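3-chlorocatechol 1,2-dioxygenase (PDB 2BOY) probably catalyses the intradiol ring cleavage of catechols, 3-chlorocatechol among them, with the help of a bound ferric iron. Local coordinates at residues 69-74 / 226-231; 81-86 / 146-151; 92-97 / 160-165. One frame throughout, in Å; residues are numbered along the deposited sequence.

Contact 1. Residues 69-74 / 226-231; sequences GSQSSI and PELLLS
Gln71 and Glu227 supply the polar part of this contact. The amide of Gln71 gives its NE2 to Glu227 OE2 at 3.0 Å in a nearly straight bond (167° at the hydrogen). The carboxylate oxygen lies in the plane of the amide, whereas the amide nitrogen sits above the carboxylate, 69° out of its plane. A bend in the Gln71 chain (chi2 58°) turns the head group back on its own backbone, so that OE1 takes the N-H of Ser72 on a lone pair in the carbonyl plane, 2.9 Å from Ser72 N. Lys225 NZ reaches the same OE1, which may polarise the amide and strengthen its N-H as a donor. With both ends engaged, the amide has little freedom to flip.

The contact illustrates how a linker can be laid against a beta core: 69-74 runs from the helical N-terminal region toward the catalytic domain, and 226-228 is a 3-10 turn leading into strand 229-236. Ser73 OG is bonded to Ala223 O, and Ile74, next along, lines the pocket that holds benzhydroxamic acid.

Apolar packing centres on buried Leu228, whose side chain crosses that of Gln71 at about a right angle. Leu228 CD2 rests 3.8 Å from Gln71 CB, and Leu228 CD1 lies 3.9 Å from Ser73 CB. Beside them, the aliphatic roots of Gln71 and Glu227 meet CB to CB at 3.7 Å.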
# COMPACT_ATOMS: atom_id res chain seq x y z
N GLY A 69 4.99 -7.68 -31.36
CA GLY A 69 3.83 -7.46 -32.20
C GLY A 69 3.26 -6.07 -32.06
O GLY A 69 3.99 -5.12 -31.77
N SER A 70 1.95 -5.95 -32.27
CA SER A 70 1.33 -4.62 -32.26
C SER A 70 1.14 -4.08 -30.83
O SER A 70 1.46 -4.77 -29.84
CB SER A 70 0.03 -4.65 -33.07
OG SER A 70 -0.94 -5.54 -32.51
N GLN A 71 0.64 -2.84 -30.72
CA GLN A 71 0.64 -2.13 -29.46
C GLN A 71 -0.17 -2.84 -28.37
O GLN A 71 -1.24 -3.36 -28.64
CB GLN A 71 0.14 -0.70 -29.64
CG GLN A 71 0.28 0.19 -28.36
CD GLN A 71 1.72 0.31 -27.81
OE1 GLN A 71 2.23 -0.58 -27.14
NE2 GLN A 71 2.37 1.46 -28.10
N SER A 72 0.35 -2.83 -27.14
CA SER A 72 -0.25 -3.58 -26.03
C SER A 72 -0.78 -2.58 -25.02
O SER A 72 -0.45 -1.40 -25.11
CB SER A 72 0.82 -4.45 -25.34
OG SER A 72 1.93 -3.62 -25.03
N SER A 73 -1.53 -3.07 -24.02
CA SER A 73 -1.97 -2.20 -22.92
C SER A 73 -2.20 -2.97 -21.63
O SER A 73 -2.02 -4.20 -21.61
CB SER A 73 -3.21 -1.39 -23.31
OG SER A 73 -3.40 -0.35 -22.35
N ILE A 74 -2.60 -2.28 -20.56
CA ILE A 74 -2.84 -2.98 -19.29
C ILE A 74 -3.97 -3.98 -19.45
O ILE A 74 -4.86 -3.80 -20.30
CB ILE A 74 -3.13 -2.04 -18.10
CG1 ILE A 74 -4.49 -1.32 -18.29
CG2 ILE A 74 -1.99 -0.98 -17.92
CD1 ILE A 74 -4.91 -0.51 -17.06
N PRO A 226 -1.67 5.99 -28.47
CA PRO A 226 -2.22 6.52 -29.71
C PRO A 226 -2.48 5.44 -30.74
O PRO A 226 -3.36 5.65 -31.56
CB PRO A 226 -1.14 7.51 -30.20
CG PRO A 226 0.14 7.13 -29.48
CD PRO A 226 -0.29 6.46 -28.18
N GLU A 227 -1.72 4.35 -30.75
CA GLU A 227 -1.95 3.26 -31.71
C GLU A 227 -3.26 2.53 -31.47
O GLU A 227 -3.71 1.81 -32.35
CB GLU A 227 -0.83 2.21 -31.66
CG GLU A 227 0.57 2.77 -31.91
CD GLU A 227 1.24 3.39 -30.67
OE1 GLU A 227 2.39 3.92 -30.81
OE2 GLU A 227 0.63 3.40 -29.57
N LEU A 228 -3.89 2.79 -30.32
CA LEU A 228 -5.08 2.02 -29.87
C LEU A 228 -6.41 2.80 -30.01
O LEU A 228 -7.47 2.36 -29.55
CB LEU A 228 -4.89 1.61 -28.40
CG LEU A 228 -3.58 0.81 -28.14
CD1 LEU A 228 -3.41 0.56 -26.65
CD2 LEU A 228 -3.57 -0.50 -28.97
N LEU A 229 -6.36 3.95 -30.65
CA LEU A 229 -7.55 4.73 -30.90
C LEU A 229 -8.23 4.35 -32.23
O LEU A 229 -7.61 4.39 -33.30
CB LEU A 229 -7.23 6.23 -30.82
CG LEU A 229 -6.77 6.72 -29.42
CD1 LEU A 229 -5.97 8.01 -29.58
CD2 LEU A 229 -8.01 6.96 -28.57
N LEU A 230 -9.50 3.95 -32.14
CA LEU A 230 -10.25 3.50 -33.31
C LEU A 230 -11.05 4.65 -33.89
O LEU A 230 -11.48 5.53 -33.14
CB LEU A 230 -11.26 2.44 -32.91
CG LEU A 230 -10.74 1.13 -32.30
CD1 LEU A 230 -11.92 0.29 -31.81
CD2 LEU A 230 -9.86 0.34 -33.27
N SER A 231 -11.23 4.63 -35.20
CA SER A 231 -12.18 5.52 -35.88
C SER A 231 -13.45 4.75 -36.19
O SER A 231 -13.41 3.60 -36.60
CB SER A 231 -11.57 6.06 -37.17
OG SER A 231 -11.27 5.00 -38.07

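Contact 2. Residues 81-86 / 146-151; sequences PGAPEL and RGKIRT
The peptide group joining Arg146 to Gly147 has the methyl of Ala83 over one face: Ala83 CB stands 3.6 Å from both Arg146 C and Gly147 N. Met92 CE covers the opposite face. The carbonyl oxygen of this peptide is flanked by two proline rings, Pro84 CD at 3.5 Å from Arg146 O on the side of Ala83, and Pro93 on the side of Met92. The guanidinium of Arg146 leads away from this packing toward Ser134 OG and the carbonyl oxygen of Tyr78, close to the iron ligand Tyr133.

Backbone bonding forms one isolated beta bridge, Glu85 opposite Lys148. Lys148 N donates to Pro84 O at 2.9 Å, and Leu86 N donates to Lys148 O in an almost linear bond (174°). Two bonds from Lys148 that straddle Glu85 are the pattern of a parallel bridge, but the directions of the touching parts diverge by 59°, which fits a pairing that goes no further. A water adds a second donor to Lys148 O and also donates to Leu86 O.

Side chains close the two flanks. Lys148, extended beyond CG, runs past the carbonyl of Ala83, with Lys148 CD 3.3 Å from Ala83 O. Leu86 CD1 meets Ile149 CG2 at 3.7 Å, while Leu86 CD2 approaches Gly147 CA, where a beta carbon would collide with the leucine.

On its other edge strand 146-150 pairs antiparallel with strand 121-125, through Gly147 with Met124 and Ile149 with Leu122; strand 156-162 offers Leu159 to Leu86 and Phe157 to Ile149.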
# COMPACT_ATOMS: atom_id res chain seq x y z
N PRO A 81 -11.98 -15.54 -16.79
CA PRO A 81 -11.74 -16.67 -17.70
C PRO A 81 -13.01 -17.44 -17.95
O PRO A 81 -13.98 -17.31 -17.18
CB PRO A 81 -10.76 -17.56 -16.90
CG PRO A 81 -11.13 -17.27 -15.45
CD PRO A 81 -11.31 -15.75 -15.49
N GLY A 82 -13.01 -18.21 -19.03
CA GLY A 82 -14.12 -19.07 -19.31
C GLY A 82 -15.24 -18.51 -20.18
O GLY A 82 -16.27 -19.17 -20.30
N ALA A 83 -15.06 -17.34 -20.78
CA ALA A 83 -16.13 -16.78 -21.65
C ALA A 83 -16.53 -17.75 -22.75
O ALA A 83 -15.68 -18.53 -23.24
CB ALA A 83 -15.68 -15.41 -22.26
N PRO A 84 -17.80 -17.74 -23.16
CA PRO A 84 -18.28 -18.67 -24.18
C PRO A 84 -17.59 -18.48 -25.55
O PRO A 84 -17.27 -17.36 -25.95
CB PRO A 84 -19.78 -18.38 -24.26
CG PRO A 84 -19.90 -16.94 -23.77
CD PRO A 84 -18.86 -16.81 -22.70
N GLU A 85 -17.32 -19.58 -26.23
CA GLU A 85 -16.87 -19.54 -27.62
C GLU A 85 -18.08 -19.13 -28.44
O GLU A 85 -19.12 -19.79 -28.39
CB GLU A 85 -16.40 -20.93 -28.08
CG GLU A 85 -15.62 -21.70 -27.01
CD GLU A 85 -14.88 -22.93 -27.55
OE1 GLU A 85 -15.43 -23.59 -28.46
OE2 GLU A 85 -13.74 -23.22 -27.08
N LEU A 86 -17.98 -17.99 -29.12
CA LEU A 86 -19.14 -17.46 -29.86
C LEU A 86 -19.28 -18.22 -31.17
O LEU A 86 -18.32 -18.81 -31.65
CB LEU A 86 -18.90 -15.97 -30.16
CG LEU A 86 -18.65 -15.09 -28.94
CD1 LEU A 86 -18.51 -13.61 -29.34
CD2 LEU A 86 -19.73 -15.25 -27.88
N ARG A 146 -18.75 -10.72 -22.72
CA ARG A 146 -17.49 -11.47 -22.65
C ARG A 146 -17.59 -12.63 -23.64
O ARG A 146 -18.56 -13.41 -23.60
CB ARG A 146 -17.32 -12.03 -21.23
CG ARG A 146 -17.20 -10.95 -20.14
CD ARG A 146 -17.07 -11.48 -18.70
NE ARG A 146 -16.99 -10.41 -17.71
CZ ARG A 146 -15.87 -9.77 -17.34
NH1 ARG A 146 -14.67 -10.06 -17.89
NH2 ARG A 146 -15.95 -8.83 -16.39
N GLY A 147 -16.58 -12.78 -24.52
CA GLY A 147 -16.64 -13.86 -25.49
C GLY A 147 -15.29 -14.22 -26.09
O GLY A 147 -14.36 -13.38 -26.11
N LYS A 148 -15.22 -15.43 -26.62
CA LYS A 148 -14.03 -15.89 -27.33
C LYS A 148 -14.38 -16.12 -28.79
O LYS A 148 -15.40 -16.73 -29.11
CB LYS A 148 -13.54 -17.21 -26.74
CG LYS A 148 -13.05 -17.04 -25.31
CD LYS A 148 -12.75 -18.37 -24.72
CE LYS A 148 -12.02 -18.24 -23.40
NZ LYS A 148 -11.64 -19.60 -23.02
N ILE A 149 -13.49 -15.67 -29.67
CA ILE A 149 -13.62 -15.88 -31.11
C ILE A 149 -12.27 -16.33 -31.67
O ILE A 149 -11.24 -16.34 -30.96
CB ILE A 149 -14.03 -14.57 -31.76
CG1 ILE A 149 -13.09 -13.48 -31.28
CG2 ILE A 149 -15.46 -14.20 -31.35
CD1 ILE A 149 -13.09 -12.26 -32.11
N ARG A 150 -12.29 -16.73 -32.94
CA ARG A 150 -11.10 -17.26 -33.61
C ARG A 150 -10.98 -16.52 -34.93
O ARG A 150 -12.01 -16.26 -35.55
CB ARG A 150 -11.28 -18.74 -33.94
CG ARG A 150 -11.24 -19.70 -32.76
CD ARG A 150 -11.68 -21.11 -33.19
NE ARG A 150 -10.88 -22.20 -32.61
CZ ARG A 150 -9.79 -22.72 -33.17
NH1 ARG A 150 -9.31 -22.22 -34.29
NH2 ARG A 150 -9.17 -23.74 -32.58
N THR A 151 -9.76 -16.22 -35.39
CA THR A 151 -9.60 -15.73 -36.76
C THR A 151 -9.86 -16.89 -37.72
O THR A 151 -9.58 -18.07 -37.37
CB THR A 151 -8.20 -15.16 -37.05
OG1 THR A 151 -7.18 -16.14 -36.72
CG2 THR A 151 -7.93 -13.93 -36.14
O HOH W 1 -15.39 -19.16 -30.65

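Contact 3. Residues 92-97 / 160-165; sequences MPMRDD and RTIVPA
Met94 reaches strand 156-162 with the last two atoms of its side chain, and they do different work. Met94 SD presses on the tip of Ile162, 3.4 Å from Ile162 CD1, as the two side chains pass at a slant. The terminal methyl then turns off at chi3 (-79°), which carries CE over one face of the Arg160 guanidinium, 4.3 Å from Arg160 NH2. The same methyl also lies 4.1 Å from Thr161 CA, so a single thioether spans three consecutive strand residues.

Met92 is placed otherwise: it lies alongside Thr161, both side chains pointing the same way. The fit is tight, with Met92 CG only 3.5 Å from Thr161 CB, and further bends in the methionine chain take its sulfur away from the strand. Thr161 OG1 is meanwhile hydrogen-bonded to Gln126 OE1.

This is a loop docked along a strand of the catalytic beta domain. Met92 N donates to Arg160 O at 2.9 Å, nearly straight at 168°, and Arg160 has a second backbone bond to Tyr90; strand 102-110 pairs antiparallel with the same strand, bonding Thr161 through Leu103.

With a serine in place of Met94 the sulfur and its methyl are gone, which would probably open a gap beside Ile162 CD1 and let the Arg160 guanidinium, uncovered on that face, turn more freely. Phe145 packs on both Met94 and Thr161, extending the apolar cluster beyond the strand.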
# COMPACT_ATOMS: atom_id res chain seq x y z
N MET A 92 -21.38 -10.66 -29.40
CA MET A 92 -21.11 -10.65 -27.97
C MET A 92 -22.40 -10.95 -27.19
O MET A 92 -23.49 -10.56 -27.67
CB MET A 92 -20.54 -9.29 -27.52
CG MET A 92 -19.12 -8.95 -28.09
SD MET A 92 -17.86 -10.13 -27.54
CE MET A 92 -17.57 -9.57 -25.88
N PRO A 93 -22.29 -11.66 -26.05
CA PRO A 93 -23.49 -11.99 -25.25
C PRO A 93 -24.19 -10.74 -24.75
O PRO A 93 -23.57 -9.90 -24.07
CB PRO A 93 -22.95 -12.88 -24.12
CG PRO A 93 -21.69 -13.56 -24.75
CD PRO A 93 -21.07 -12.34 -25.54
N MET A 94 -25.45 -10.57 -25.21
CA MET A 94 -26.20 -9.37 -24.92
C MET A 94 -27.64 -9.76 -24.56
O MET A 94 -28.13 -10.80 -25.00
CB MET A 94 -26.23 -8.47 -26.16
CG MET A 94 -24.90 -7.84 -26.44
SD MET A 94 -24.90 -6.73 -27.82
CE MET A 94 -24.83 -7.88 -29.15
N ARG A 95 -28.31 -8.92 -23.79
CA ARG A 95 -29.69 -9.21 -23.40
C ARG A 95 -30.61 -8.94 -24.58
O ARG A 95 -30.25 -8.18 -25.47
CB ARG A 95 -30.10 -8.34 -22.21
CG ARG A 95 -29.37 -8.83 -20.92
CD ARG A 95 -29.29 -7.79 -19.83
NE ARG A 95 -28.37 -6.67 -20.10
CZ ARG A 95 -28.01 -5.79 -19.18
NH1 ARG A 95 -28.49 -5.89 -17.94
NH2 ARG A 95 -27.18 -4.80 -19.46
N ASP A 96 -31.81 -9.54 -24.58
CA ASP A 96 -32.74 -9.29 -25.70
C ASP A 96 -33.13 -7.82 -25.88
O ASP A 96 -33.58 -7.43 -26.96
CB ASP A 96 -34.02 -10.17 -25.71
CG ASP A 96 -34.73 -10.25 -24.37
OD1 ASP A 96 -34.62 -9.35 -23.51
OD2 ASP A 96 -35.48 -11.22 -24.10
N ASP A 97 -32.95 -7.01 -24.85
CA ASP A 97 -33.28 -5.59 -24.97
C ASP A 97 -32.07 -4.70 -24.69
O ASP A 97 -32.20 -3.58 -24.19
CB ASP A 97 -34.46 -5.23 -24.05
CG ASP A 97 -34.16 -5.46 -22.58
OD1 ASP A 97 -33.05 -5.97 -22.22
OD2 ASP A 97 -35.01 -5.18 -21.71
N ARG A 160 -20.08 -8.51 -33.77
CA ARG A 160 -21.14 -7.56 -33.44
C ARG A 160 -21.25 -7.34 -31.92
O ARG A 160 -21.34 -8.28 -31.13
CB ARG A 160 -22.49 -8.03 -33.99
CG ARG A 160 -23.65 -7.14 -33.58
CD ARG A 160 -24.99 -7.44 -34.28
NE ARG A 160 -26.09 -7.38 -33.30
CZ ARG A 160 -26.93 -8.39 -33.03
NH1 ARG A 160 -26.84 -9.54 -33.70
NH2 ARG A 160 -27.89 -8.26 -32.11
N THR A 161 -21.28 -6.08 -31.53
CA THR A 161 -21.44 -5.76 -30.13
C THR A 161 -22.13 -4.40 -30.04
O THR A 161 -22.82 -3.99 -30.98
CB THR A 161 -20.07 -5.87 -29.43
OG1 THR A 161 -20.22 -5.64 -28.05
CG2 THR A 161 -19.05 -4.82 -29.93
N ILE A 162 -22.01 -3.76 -28.89
CA ILE A 162 -22.55 -2.43 -28.67
C ILE A 162 -21.37 -1.57 -28.24
O ILE A 162 -20.40 -2.11 -27.73
CB ILE A 162 -23.71 -2.56 -27.63
CG1 ILE A 162 -25.03 -2.74 -28.41
CG2 ILE A 162 -23.78 -1.39 -26.68
CD1 ILE A 162 -26.08 -3.55 -27.68
N VAL A 163 -21.39 -0.28 -28.54
CA VAL A 163 -20.33 0.63 -28.07
C VAL A 163 -20.37 0.72 -26.55
O VAL A 163 -21.41 1.12 -26.00
CB VAL A 163 -20.42 2.04 -28.72
CG1 VAL A 163 -19.26 2.92 -28.28
CG2 VAL A 163 -20.43 1.93 -30.25
N PRO A 164 -19.27 0.35 -25.85
CA PRO A 164 -19.27 0.43 -24.40
C PRO A 164 -19.30 1.89 -23.97
O PRO A 164 -18.80 2.74 -24.69
CB PRO A 164 -17.90 -0.22 -23.98
CG PRO A 164 -16.99 0.03 -25.20
CD PRO A 164 -17.95 -0.05 -26.41
N ALA A 165 -19.88 2.16 -22.81
CA ALA A 165 -19.75 3.46 -22.16
C ALA A 165 -18.41 3.58 -21.44
O ALA A 165 -17.86 2.58 -21.01
CB ALA A 165 -20.89 3.65 -21.12

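One long loop, between helix 56-64 and strand 102-110, supplies segments 69-74, 81-86 and 92-97 in order. Contacts 2 and 3 tie it to strands 146-150 and 156-162, contact 1 to the 3-10 turn that leads into strand 229-236; all three strands belong to one mixed sheet. Along the chain contacts 2 and 3 interleave, and both are nested inside the loop closed by contact 1. Contact 1 stands apart, its centre 21 and 22 Å from those of contacts 2 and 3. The latter two, 14 Å between centres, touch directly, Pro84 CG lying 3.9 Å from Pro93 CG. The loop thus leaves the helical region, passes the ligand pocket and then runs past two consecutive strands of the iron-binding domain.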